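PDB 4ARU: histidine acid phosphatase from Hafnia alvei, which belongs to branch 2 of the histidine phosphatase superfamily, a family of enzymes named for a conserved histidine. Local coordinates for residues His19-Pro24 against Glu54-Leu59; Pro40-Pro43 against Ile49-Arg52; Gly215-Leu220 against Leu250-Ala255; Ile223-His228 against Gln357-Leu362. All coordinates share one frame; numbering follows the deposited sequence. Where two conformers were deposited one is given.

Interaction 1 (His19-Pro24 against Glu54-Leu59); sequences HGVRAP and EHLISL
Ile57 turns its CG1-CD1 arm onto the backbone of Gly20. The terminal methyl CD1 lies 3.7 Å from Gly20 CA, and CG1 is almost as near. A chi1 of -66° sets CG1 anti to the carbonyl carbon of Ile57, and this aims the arm at the loop. Gly20 has no side chain to intervene. Next to this pair, Val21 and Leu56 meet methyl to methyl, with Val21 CG2 and Leu56 CD1 4.0 Å apart. Their side chains lie obliquely across each other.

Residues His19-Pro24 form the loop after strand 9-18, and they hold all but the first arginine of the RHGxRxP signature of branch 2 histidine phosphatases. His19 directs its ring away from helix 51-70. Its ND1 gives a nearly straight bond of 2.9 Å to Gly20 O, at 171°, in the ring plane and on a carbonyl lone pair. This bond fixes the rotation of the imidazole, whose NE2 bonds a bound tartaric acid. Arg22 NE bonds the same ligand.

No hydrogen bond joins the two segments. The helix meets the loop through buried apolar packing alone, while the polar ends of His19 and Arg22 turn to the bound tartaric acid, which may mark a pocket.

Interaction 2 (Pro40-Pro43 against Ile49-Arg52); sequences PEWP and ITPR
The contact lies at the N-terminus of helix 51-70, where Thr50 at the N-cap meets Trp42 and Pro43 of the preceding loop. Thr50 CG2 approaches the indole at its edge, close to the ring plane. It is 3.8 Å from Trp42 CE3 and only slightly farther from Trp42 CZ3, so the methyl sits against the outer bond of the six-membered ring. The two side chains run obliquely to one another. Pro43 adds a looser touch, with its CG 4.3 Å from Thr50 CG2.

The branches of Thr50 have separate tasks. With chi1 at 63°, OG1 lies between the backbone N and the carbonyl carbon, and CG2 is anti to the carbonyl carbon, turned to the tryptophan. OG1 caps the helix by accepting from Gly53 N, and it also hydrogen-bonds Gln230 OE1. This is a classical threonine N-cap, followed by Pro51 in the first turn of the helix.

Across the segments the contact is purely van der Waals, without a hydrogen bond. Trp42 is partly exposed. Its indole also packs on Pro24 and, on helix 213-229, on Leu226 and Glu227. Arg52, the second residue of the helix, points elsewhere: its NE bonds Ala229 O and its NH2 bonds His363 O.

Interaction 3 (Gly215-Leu220 against Leu250-Ala255); sequences GLASTL and LKLHNA
Helices 213-229 and 243-262 cross steeply here, with 114° between the N-to-C directions of the two short segments. Their axes come within 7.6 Å. The backbones are closest at Ser218 and His253, whose CA atoms are only 3.8 Å apart. The small residues Ala217 and Ser218 lie at the crossing.

His253 ND1 donates to Ser218 OG at 3.1 Å. The hydroxyl is tilted 33° out of the imidazole plane, so the bond is not well aligned with the ring. His253 ND1 also makes a weak bond to Ser218 O at 3.3 Å. With chi1 at 174°, His253 CG is anti to the backbone N, and the ring lies alongside Ser218. The serine CB rests on His253 CA, 3.6 Å away. On the other flank, the Leu252 methyl CD1 packs on Ala217 CB at 3.6 Å.

Ser218 OG has a further hydrogen bond to Gln256 OE1, one turn along from Leu252. The His253 ring also meets Phe257. The crossing thus combines an apolar contact with a small buried polar network, in which the serine hydroxyl accepts from His253 ND1 and is bonded in turn to Gln256 OE1.

Interaction 4 (Ile223-His228 against Gln357-Leu362); sequences IFLLEH and QTLAQL
The last turns of helix 213-229 face the start of helix 359-363, and the nearest CA atoms, those of His228 and Leu362, are 7.9 Å apart. Leu359 bridges this distance. Its CG comes 3.5 Å from His228 CD2, and its CD1 is nearly as close to the same ring carbon. The approach to the imidazole is oblique, and the two side chains cross at about a right angle. Leu359 CD1 also reaches Leu225, 3.8 Å from its CG. One methyl thus touches residues almost a turn apart on the facing helix. A chi1 of -164° sets Leu359 CG anti to its backbone nitrogen and extends the branch toward them.

The turn that carries Leu359 is secured by a capping box. Gln361 N donates to Thr358 OG1 at 3.0 Å, and Thr358 N donates to Gln361 OE1 at 2.9 Å. No hydrogen bond crosses between the segments.

His228 stacks on His363 and meets Trp246 edge-to-face. Trp246, on helix 243-262, also touches Leu225 and Leu359, so three helices converge here. Gln357 and Thr358 separate helix 359-363 from strand 348-356 of the mixed sheet, and Leu362 leans on Leu56 of helix 51-70.

How the interactions relate
Interactions 1, 2 and 4 form one group, with centres 10 to 13 Å apart. Interaction 3 lies farther off, about 15 Å from interaction 4 and 20 Å or more from the other two. Interactions 1 and 2 share helix 51-70, and the segments of interaction 2 fall between those of interaction 1 in sequence. They are joined by a probable hydrogen bond from Thr50 N to Val21 O. Interactions 3 and 4 share helix 213-229, and their segments alternate along the chain. Gln357 NE2 probably bonds Leu56 O, linking interactions 4 and 1. Helix 213-229 thus runs from interaction 3 to interaction 4, where Leu226 packs on Arg22, one of the residues bound to tartaric acid.

Interaction 1 (His19-Pro24 against Glu54-Leu59)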
loop_
_atom_site.group_PDB
_atom_site.type_symbol
_atom_site.label_atom_id
_atom_site.label_comp_id
_atom_site.label_asym_id
_atom_site.label_seq_id
_atom_site.Cartn_x
_atom_site.Cartn_y
_atom_site.Cartn_z
ATOM N N HIS A 19 -0.678 -5.070 4.064
ATOM C CA HIS A 19 -0.614 -6.451 4.519
ATOM C C HIS A 19 0.276 -7.324 3.656
ATOM O O HIS A 19 0.748 -6.949 2.575
ATOM C CB HIS A 19 -2.028 -7.072 4.533
ATOM C CG HIS A 19 -2.704 -7.043 3.211
ATOM N ND1 HIS A 19 -2.346 -7.828 2.137
ATOM C CD2 HIS A 19 -3.711 -6.249 2.781
ATOM C CE1 HIS A 19 -3.103 -7.519 1.096
ATOM N NE2 HIS A 19 -3.955 -6.578 1.474
ATOM N N GLY A 20 0.539 -8.509 4.158
ATOM C CA GLY A 20 1.347 -9.456 3.462
ATOM C C GLY A 20 0.677 -10.212 2.322
ATOM O O GLY A 20 -0.432 -9.962 1.935
ATOM N N VAL A 21 1.426 -11.129 1.745
ATOM C CA VAL A 21 0.996 -11.944 0.610
ATOM C C VAL A 21 -0.293 -12.639 0.970
ATOM O O VAL A 21 -0.372 -13.331 1.982
ATOM C CB VAL A 21 2.068 -12.950 0.181
ATOM C CG1 VAL A 21 1.559 -13.849 -0.923
ATOM C CG2 VAL A 21 3.350 -12.253 -0.244
ATOM N N ARG A 22 -1.291 -12.449 0.106
ATOM C CA ARG A 22 -2.610 -13.026 0.263
ATOM C C ARG A 22 -3.047 -13.751 -0.986
ATOM O O ARG A 22 -2.550 -13.480 -2.098
ATOM C CB ARG A 22 -3.592 -11.894 0.502
ATOM C CG ARG A 22 -3.646 -10.797 -0.563
ATOM C CD ARG A 22 -4.957 -9.999 -0.617
ATOM N NE ARG A 22 -4.925 -8.952 -1.632
ATOM C CZ ARG A 22 -5.093 -9.150 -2.939
ATOM N NH1 ARG A 22 -5.324 -10.377 -3.384
ATOM N NH2 ARG A 22 -5.031 -8.129 -3.797
ATOM N N ALA A 23 -4.022 -14.619 -0.809
ATOM C CA ALA A 23 -4.754 -15.175 -1.932
ATOM C C ALA A 23 -5.550 -14.038 -2.612
ATOM O O ALA A 23 -5.858 -12.994 -2.018
ATOM C CB ALA A 23 -5.684 -16.256 -1.468
ATOM N N PRO A 24 -5.941 -14.251 -3.866
ATOM C CA PRO A 24 -6.813 -13.293 -4.524
ATOM C C PRO A 24 -8.038 -12.982 -3.678
ATOM O O PRO A 24 -8.594 -13.893 -3.052
ATOM C CB PRO A 24 -7.203 -14.023 -5.818
ATOM C CG PRO A 24 -6.023 -14.921 -6.106
ATOM C CD PRO A 24 -5.608 -15.383 -4.734
ATOM N N GLU A 54 2.649 -14.386 6.173
ATOM C CA GLU A 54 2.963 -14.049 7.553
ATOM C C GLU A 54 4.437 -14.106 7.833
ATOM O O GLU A 54 5.016 -13.211 8.479
ATOM C CB GLU A 54 2.185 -14.971 8.491
ATOM C CG GLU A 54 0.695 -14.741 8.486
ATOM C CD GLU A 54 -0.055 -15.830 9.251
ATOM O OE1 GLU A 54 -0.255 -16.942 8.735
ATOM O OE2 GLU A 54 -0.450 -15.590 10.420
ATOM N N HIS A 55 5.081 -15.160 7.369
ATOM C CA HIS A 55 6.541 -15.313 7.537
ATOM C C HIS A 55 7.283 -14.120 6.930
ATOM O O HIS A 55 8.173 -13.534 7.526
ATOM C CB HIS A 55 7.012 -16.626 6.952
ATOM C CG HIS A 55 8.494 -16.788 6.989
ATOM N ND1 HIS A 55 9.225 -16.807 8.165
ATOM C CD2 HIS A 55 9.393 -16.842 5.984
ATOM C CE1 HIS A 55 10.512 -16.921 7.866
ATOM N NE2 HIS A 55 10.635 -16.958 6.554
ATOM N N LEU A 56 6.889 -13.765 5.725
ATOM C CA LEU A 56 7.504 -12.646 5.029
ATOM C C LEU A 56 7.327 -11.343 5.768
ATOM O O LEU A 56 8.252 -10.528 5.775
ATOM C CB LEU A 56 7.005 -12.584 3.561
ATOM C CG LEU A 56 7.514 -13.679 2.617
ATOM C CD1 LEU A 56 6.690 -13.716 1.358
ATOM C CD2 LEU A 56 8.982 -13.475 2.288
ATOM N N ILE A 57 6.161 -11.098 6.373
ATOM C CA ILE A 57 5.976 -9.927 7.213
ATOM C C ILE A 57 6.864 -9.999 8.432
ATOM O O ILE A 57 7.451 -8.970 8.818
ATOM C CB ILE A 57 4.511 -9.767 7.627
ATOM C CG1 ILE A 57 3.637 -9.461 6.433
ATOM C CG2 ILE A 57 4.362 -8.679 8.704
ATOM C CD1 ILE A 57 3.889 -8.132 5.728
ATOM N N SER A 58 6.984 -11.176 9.060
ATOM C CA SER A 58 7.881 -11.286 10.221
ATOM C C SER A 58 9.332 -10.965 9.841
ATOM O O SER A 58 10.038 -10.368 10.644
ATOM C CB SER A 58 7.778 -12.660 10.877
ATOM O OG SER A 58 8.491 -13.647 10.160
ATOM N N LEU A 59 9.741 -11.314 8.611
ATOM C CA LEU A 59 11.115 -10.980 8.172
ATOM C C LEU A 59 11.250 -9.436 8.150
ATOM O O LEU A 59 12.283 -8.886 8.585
ATOM C CB LEU A 59 11.462 -11.603 6.796
ATOM C CG LEU A 59 11.546 -13.107 6.781
ATOM C CD1 LEU A 59 11.847 -13.580 5.348
ATOM C CD2 LEU A 59 12.591 -13.657 7.742
#

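Interaction 2 (Pro40-Pro43 against Ile49-Arg52)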
loop_
_atom_site.group_PDB
_atom_site.type_symbol
_atom_site.label_atom_id
_atom_site.label_comp_id
_atom_site.label_asym_id
_atom_site.label_seq_id
_atom_site.Cartn_x
_atom_site.Cartn_y
_atom_site.Cartn_z
ATOM N N PRO A 40 -4.380 -21.401 -10.414
ATOM C CA PRO A 40 -3.909 -22.344 -9.389
ATOM C C PRO A 40 -4.668 -22.143 -8.064
ATOM O O PRO A 40 -5.071 -21.021 -7.729
ATOM C CB PRO A 40 -2.415 -22.010 -9.275
ATOM C CG PRO A 40 -2.280 -20.641 -9.790
ATOM C CD PRO A 40 -3.271 -20.579 -10.927
ATOM N N GLU A 41 -4.874 -23.219 -7.332
ATOM C CA GLU A 41 -5.539 -23.127 -6.029
ATOM C C GLU A 41 -4.571 -22.622 -4.977
ATOM O O GLU A 41 -3.434 -23.110 -4.867
ATOM C CB GLU A 41 -6.183 -24.454 -5.603
ATOM C CG GLU A 41 -7.612 -24.666 -6.146
ATOM C CD GLU A 41 -8.667 -23.736 -5.501
ATOM O OE1 GLU A 41 -8.857 -22.570 -5.967
ATOM O OE2 GLU A 41 -9.339 -24.178 -4.525
ATOM N N TRP A 42 -5.035 -21.649 -4.180
ATOM C CA TRP A 42 -4.269 -21.125 -3.044
ATOM C C TRP A 42 -4.540 -21.958 -1.789
ATOM O O TRP A 42 -5.558 -22.659 -1.695
ATOM C CB TRP A 42 -4.632 -19.658 -2.812
ATOM C CG TRP A 42 -3.961 -18.799 -3.806
ATOM C CD1 TRP A 42 -4.236 -18.699 -5.162
ATOM C CD2 TRP A 42 -2.876 -17.921 -3.567
ATOM N NE1 TRP A 42 -3.382 -17.817 -5.755
ATOM C CE2 TRP A 42 -2.528 -17.329 -4.802
ATOM C CE3 TRP A 42 -2.173 -17.555 -2.430
ATOM C CZ2 TRP A 42 -1.496 -16.406 -4.912
ATOM C CZ3 TRP A 42 -1.137 -16.644 -2.550
ATOM C CH2 TRP A 42 -0.800 -16.100 -3.769
ATOM N N PRO A 43 -3.626 -21.908 -0.812
ATOM C CA PRO A 43 -3.738 -22.793 0.347
ATOM C C PRO A 43 -4.543 -22.191 1.502
ATOM O O PRO A 43 -4.578 -22.779 2.583
ATOM C CB PRO A 43 -2.289 -22.986 0.757
ATOM C CG PRO A 43 -1.690 -21.679 0.437
ATOM C CD PRO A 43 -2.296 -21.281 -0.881
ATOM N N ILE A 49 -4.380 -13.759 4.214
ATOM C CA ILE A 49 -2.924 -13.848 4.176
ATOM C C ILE A 49 -2.546 -15.308 4.294
ATOM O O ILE A 49 -3.227 -16.095 4.950
ATOM C CB ILE A 49 -2.283 -13.043 5.317
ATOM C CG1 ILE A 49 -0.771 -12.883 5.123
ATOM C CG2 ILE A 49 -2.559 -13.656 6.658
ATOM C CD1 ILE A 49 -0.171 -11.835 6.065
ATOM N N THR A 50 -1.515 -15.744 3.594
ATOM C CA THR A 50 -1.008 -17.125 3.713
ATOM C C THR A 50 0.043 -17.238 4.805
ATOM O O THR A 50 0.645 -16.218 5.227
ATOM C CB THR A 50 -0.307 -17.618 2.402
ATOM O OG1 THR A 50 0.855 -16.793 2.149
ATOM C CG2 THR A 50 -1.264 -17.503 1.234
ATOM N N PRO A 51 0.303 -18.466 5.268
ATOM C CA PRO A 51 1.376 -18.610 6.268
ATOM C C PRO A 51 2.728 -18.081 5.756
ATOM O O PRO A 51 3.515 -17.470 6.505
ATOM C CB PRO A 51 1.344 -20.085 6.596
ATOM C CG PRO A 51 -0.072 -20.502 6.325
ATOM C CD PRO A 51 -0.561 -19.650 5.186
ATOM N N ARG A 52 2.984 -18.260 4.463
ATOM C CA ARG A 52 4.196 -17.686 3.903
ATOM C C ARG A 52 4.156 -16.157 3.962
ATOM O O ARG A 52 5.158 -15.542 4.236
ATOM C CB ARG A 52 4.405 -18.187 2.467
ATOM C CG ARG A 52 5.521 -17.500 1.724
ATOM C CD ARG A 52 5.965 -18.376 0.610
ATOM N NE ARG A 52 6.802 -17.640 -0.321
ATOM C CZ ARG A 52 7.810 -18.138 -1.006
ATOM N NH1 ARG A 52 8.214 -19.389 -0.866
ATOM N NH2 ARG A 52 8.425 -17.321 -1.840
#

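Interaction 3 (Gly215-Leu220 against Leu250-Ala255)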
loop_
_atom_site.group_PDB
_atom_site.type_symbol
_atom_site.label_atom_id
_atom_site.label_comp_id
_atom_site.label_asym_id
_atom_site.label_seq_id
_atom_site.Cartn_x
_atom_site.Cartn_y
_atom_site.Cartn_z
ATOM N N GLY A 215 -8.156 -2.040 -16.099
ATOM C CA GLY A 215 -8.611 -2.458 -14.753
ATOM C C GLY A 215 -8.484 -3.949 -14.520
ATOM O O GLY A 215 -8.011 -4.370 -13.473
ATOM N N LEU A 216 -8.905 -4.746 -15.489
ATOM C CA LEU A 216 -8.816 -6.194 -15.343
ATOM C C LEU A 216 -7.370 -6.660 -15.338
ATOM O O LEU A 216 -6.944 -7.417 -14.462
ATOM C CB LEU A 216 -9.609 -6.863 -16.446
ATOM C CG LEU A 216 -9.531 -8.406 -16.475
ATOM C CD1 LEU A 216 -10.053 -9.034 -15.213
ATOM C CD2 LEU A 216 -10.262 -8.917 -17.690
ATOM N N ALA A 217 -6.579 -6.164 -16.269
ATOM C CA ALA A 217 -5.166 -6.513 -16.313
ATOM C C ALA A 217 -4.438 -6.113 -15.056
ATOM O O ALA A 217 -3.537 -6.834 -14.598
ATOM C CB ALA A 217 -4.483 -5.919 -17.522
ATOM N N SER A 218 -4.806 -4.993 -14.439
ATOM C CA SER A 218 -4.198 -4.538 -13.171
ATOM C C SER A 218 -4.377 -5.637 -12.114
ATOM O O SER A 218 -3.446 -6.011 -11.388
ATOM C CB SER A 218 -4.837 -3.251 -12.632
ATOM O OG SER A 218 -4.448 -3.009 -11.302
ATOM N N THR A 219 -5.585 -6.156 -12.010
ATOM C CA THR A 219 -5.889 -7.173 -11.027
ATOM C C THR A 219 -5.103 -8.456 -11.330
ATOM O O THR A 219 -4.497 -9.032 -10.426
ATOM C CB THR A 219 -7.372 -7.503 -11.083
ATOM O OG1 THR A 219 -8.111 -6.331 -10.722
ATOM C CG2 THR A 219 -7.725 -8.607 -10.153
ATOM N N LEU A 220 -5.074 -8.876 -12.589
ATOM C CA LEU A 220 -4.404 -10.110 -12.979
ATOM C C LEU A 220 -2.929 -9.959 -12.732
ATOM O O LEU A 220 -2.270 -10.932 -12.263
ATOM C CB LEU A 220 -4.718 -10.480 -14.398
ATOM C CG LEU A 220 -6.229 -10.631 -14.695
ATOM C CD1 LEU A 220 -6.424 -11.009 -16.150
ATOM C CD2 LEU A 220 -6.893 -11.592 -13.715
ATOM N N LEU A 250 3.078 -4.974 -14.614
ATOM C CA LEU A 250 2.765 -4.194 -13.406
ATOM C C LEU A 250 2.567 -2.718 -13.732
ATOM O O LEU A 250 1.924 -2.038 -12.960
ATOM C CB LEU A 250 3.847 -4.413 -12.318
ATOM C CG LEU A 250 3.547 -5.565 -11.314
ATOM C CD1 LEU A 250 2.261 -5.396 -10.478
ATOM C CD2 LEU A 250 3.560 -6.896 -12.031
ATOM N N LYS A 251 3.027 -2.264 -14.891
ATOM C CA LYS A 251 2.739 -0.902 -15.353
ATOM C C LYS A 251 1.232 -0.665 -15.365
ATOM O O LYS A 251 0.727 0.391 -14.960
ATOM C CB LYS A 251 3.320 -0.699 -16.749
ATOM C CG LYS A 251 3.063 0.691 -17.287
ATOM C CD LYS A 251 3.916 1.053 -18.494
ATOM C CE LYS A 251 3.859 0.020 -19.557
ATOM N NZ LYS A 251 4.543 0.557 -20.768
ATOM N N LEU A 252 0.474 -1.672 -15.743
ATOM C CA LEU A 252 -0.980 -1.557 -15.788
ATOM C C LEU A 252 -1.558 -1.429 -14.394
ATOM O O LEU A 252 -2.485 -0.667 -14.155
ATOM C CB LEU A 252 -1.590 -2.782 -16.482
ATOM C CG LEU A 252 -1.201 -2.927 -17.961
ATOM C CD1 LEU A 252 -1.365 -4.368 -18.455
ATOM C CD2 LEU A 252 -2.036 -2.001 -18.817
ATOM N N HIS A 253 -1.014 -2.197 -13.453
ATOM C CA HIS A 253 -1.477 -2.127 -12.090
ATOM C C HIS A 253 -1.142 -0.772 -11.490
ATOM O O HIS A 253 -1.988 -0.168 -10.842
ATOM C CB HIS A 253 -0.796 -3.265 -11.331
ATOM C CG HIS A 253 -1.061 -3.254 -9.861
ATOM N ND1 HIS A 253 -2.228 -3.737 -9.310
ATOM C CD2 HIS A 253 -0.290 -2.863 -8.824
ATOM C CE1 HIS A 253 -2.183 -3.611 -7.997
ATOM N NE2 HIS A 253 -1.013 -3.098 -7.676
ATOM N N ASN A 254 0.087 -0.285 -11.692
ATOM C CA ASN A 254 0.457 0.995 -11.107
ATOM C C ASN A 254 -0.346 2.136 -11.714
ATOM O O ASN A 254 -0.689 3.097 -11.027
ATOM C CB ASN A 254 1.938 1.231 -11.243
ATOM C CG ASN A 254 2.749 0.245 -10.427
ATOM O OD1 ASN A 254 2.343 -0.162 -9.316
ATOM N ND2 ASN A 254 3.903 -0.135 -10.944
ATOM N N ALA A 255 -0.743 1.992 -12.970
ATOM C CA ALA A 255 -1.557 3.017 -13.614
ATOM C C ALA A 255 -2.961 3.030 -13.026
ATOM O O ALA A 255 -3.529 4.085 -12.756
ATOM C CB ALA A 255 -1.584 2.800 -15.103
#

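Interaction 4 (Ile223-His228 against Gln357-Leu362)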
loop_
_atom_site.group_PDB
_atom_site.type_symbol
_atom_site.label_atom_id
_atom_site.label_comp_id
_atom_site.label_asym_id
_atom_site.label_seq_id
_atom_site.Cartn_x
_atom_site.Cartn_y
_atom_site.Cartn_z
ATOM N N ILE A 223 -2.140 -10.449 -9.220
ATOM C CA ILE A 223 -2.257 -11.858 -8.840
ATOM C C ILE A 223 -0.986 -12.629 -9.241
ATOM O O ILE A 223 -0.489 -13.463 -8.479
ATOM C CB ILE A 223 -3.549 -12.519 -9.381
ATOM C CG1 ILE A 223 -4.730 -11.872 -8.642
ATOM C CG2 ILE A 223 -3.451 -14.045 -9.291
ATOM C CD1 ILE A 223 -6.066 -12.199 -9.249
ATOM N N PHE A 224 -0.435 -12.391 -10.439
ATOM C CA PHE A 224 0.782 -13.071 -10.822
ATOM C C PHE A 224 1.917 -12.722 -9.860
ATOM O O PHE A 224 2.676 -13.593 -9.471
ATOM C CB PHE A 224 1.188 -12.697 -12.248
ATOM C CG PHE A 224 0.175 -13.057 -13.309
ATOM C CD1 PHE A 224 -0.665 -14.155 -13.219
ATOM C CD2 PHE A 224 0.100 -12.291 -14.442
ATOM C CE1 PHE A 224 -1.570 -14.463 -14.231
ATOM C CE2 PHE A 224 -0.808 -12.595 -15.469
ATOM C CZ PHE A 224 -1.638 -13.665 -15.359
ATOM N N LEU A 225 2.024 -11.452 -9.486
ATOM C CA LEU A 225 3.069 -11.052 -8.562
ATOM C C LEU A 225 2.886 -11.784 -7.219
ATOM O O LEU A 225 3.852 -12.207 -6.582
ATOM C CB LEU A 225 2.998 -9.551 -8.347
ATOM C CG LEU A 225 4.152 -9.024 -7.472
ATOM C CD1 LEU A 225 4.762 -7.832 -8.142
ATOM C CD2 LEU A 225 3.756 -8.721 -6.055
ATOM N N LEU A 226 1.637 -11.876 -6.788
ATOM C CA LEU A 226 1.328 -12.599 -5.550
ATOM C C LEU A 226 1.692 -14.072 -5.641
ATOM O O LEU A 226 2.259 -14.624 -4.716
ATOM C CB LEU A 226 -0.118 -12.421 -5.101
ATOM C CG LEU A 226 -0.525 -11.014 -4.676
ATOM C CD1 LEU A 226 -2.050 -10.818 -4.542
ATOM C CD2 LEU A 226 0.130 -10.680 -3.359
ATOM N N GLU A 227 1.410 -14.702 -6.779
ATOM C CA GLU A 227 1.769 -16.104 -6.979
ATOM C C GLU A 227 3.293 -16.277 -6.828
ATOM O O GLU A 227 3.784 -17.210 -6.231
ATOM C CB GLU A 227 1.394 -16.573 -8.373
ATOM C CG GLU A 227 -0.121 -16.691 -8.624
ATOM C CD GLU A 227 -0.456 -17.003 -10.066
ATOM O OE1 GLU A 227 0.481 -17.036 -10.881
ATOM O OE2 GLU A 227 -1.650 -17.242 -10.384
ATOM N N HIS A 228 4.013 -15.339 -7.423
ATOM C CA HIS A 228 5.457 -15.347 -7.366
ATOM C C HIS A 228 6.012 -15.142 -5.959
ATOM O O HIS A 228 6.906 -15.853 -5.501
ATOM C CB HIS A 228 6.001 -14.307 -8.338
ATOM C CG HIS A 228 7.487 -14.368 -8.541
ATOM N ND1 HIS A 228 8.092 -15.261 -9.400
ATOM C CD2 HIS A 228 8.483 -13.633 -7.990
ATOM C CE1 HIS A 228 9.405 -15.038 -9.397
ATOM N NE2 HIS A 228 9.666 -14.088 -8.523
ATOM N N GLN A 357 10.289 -5.343 0.439
ATOM C CA GLN A 357 10.998 -6.449 -0.122
ATOM C C GLN A 357 10.958 -6.385 -1.648
ATOM O O GLN A 357 9.893 -6.181 -2.246
ATOM C CB GLN A 357 10.390 -7.750 0.358
ATOM C CG GLN A 357 10.753 -8.062 1.806
ATOM C CD GLN A 357 9.636 -8.726 2.583
ATOM O OE1 GLN A 357 8.516 -8.188 2.670
ATOM N NE2 GLN A 357 9.974 -9.788 3.284
ATOM N N THR A 358 12.117 -6.579 -2.247
ATOM C CA THR A 358 12.199 -6.775 -3.688
ATOM C C THR A 358 11.432 -8.003 -4.095
ATOM O O THR A 358 11.083 -8.868 -3.281
ATOM C CB THR A 358 13.633 -6.891 -4.200
ATOM O OG1 THR A 358 14.206 -8.118 -3.737
ATOM C CG2 THR A 358 14.498 -5.738 -3.798
ATOM N N LEU A 359 11.121 -8.102 -5.372
ATOM C CA LEU A 359 10.445 -9.274 -5.873
ATOM C C LEU A 359 11.221 -10.567 -5.557
ATOM O O LEU A 359 10.615 -11.569 -5.134
ATOM C CB LEU A 359 10.146 -9.165 -7.390
ATOM C CG LEU A 359 9.103 -10.169 -7.923
ATOM C CD1 LEU A 359 7.782 -10.153 -7.174
ATOM C CD2 LEU A 359 8.933 -9.911 -9.434
ATOM N N ALA A 360 12.542 -10.492 -5.702
ATOM C CA ALA A 360 13.430 -11.614 -5.366
ATOM C C ALA A 360 13.401 -11.922 -3.854
ATOM O O ALA A 360 13.416 -13.094 -3.458
ATOM C CB ALA A 360 14.845 -11.316 -5.780
ATOM N N GLN A 361 13.412 -10.871 -3.029
ATOM C CA GLN A 361 13.389 -11.086 -1.589
ATOM C C GLN A 361 12.125 -11.788 -1.162
ATOM O O GLN A 361 12.146 -12.612 -0.209
ATOM C CB GLN A 361 13.554 -9.780 -0.838
ATOM C CG GLN A 361 14.998 -9.291 -0.860
ATOM C CD GLN A 361 15.176 -7.882 -0.316
ATOM O OE1 GLN A 361 14.316 -7.031 -0.433
ATOM N NE2 GLN A 361 16.344 -7.627 0.308
ATOM N N LEU A 362 11.006 -11.462 -1.799
ATOM C CA LEU A 362 9.761 -12.145 -1.544
ATOM C C LEU A 362 9.847 -13.600 -2.025
ATOM O O LEU A 362 9.527 -14.553 -1.304
ATOM C CB LEU A 362 8.576 -11.449 -2.229
ATOM C CG LEU A 362 8.235 -10.074 -1.709
ATOM C CD1 LEU A 362 7.262 -9.372 -2.670
ATOM C CD2 LEU A 362 7.678 -10.044 -0.281
#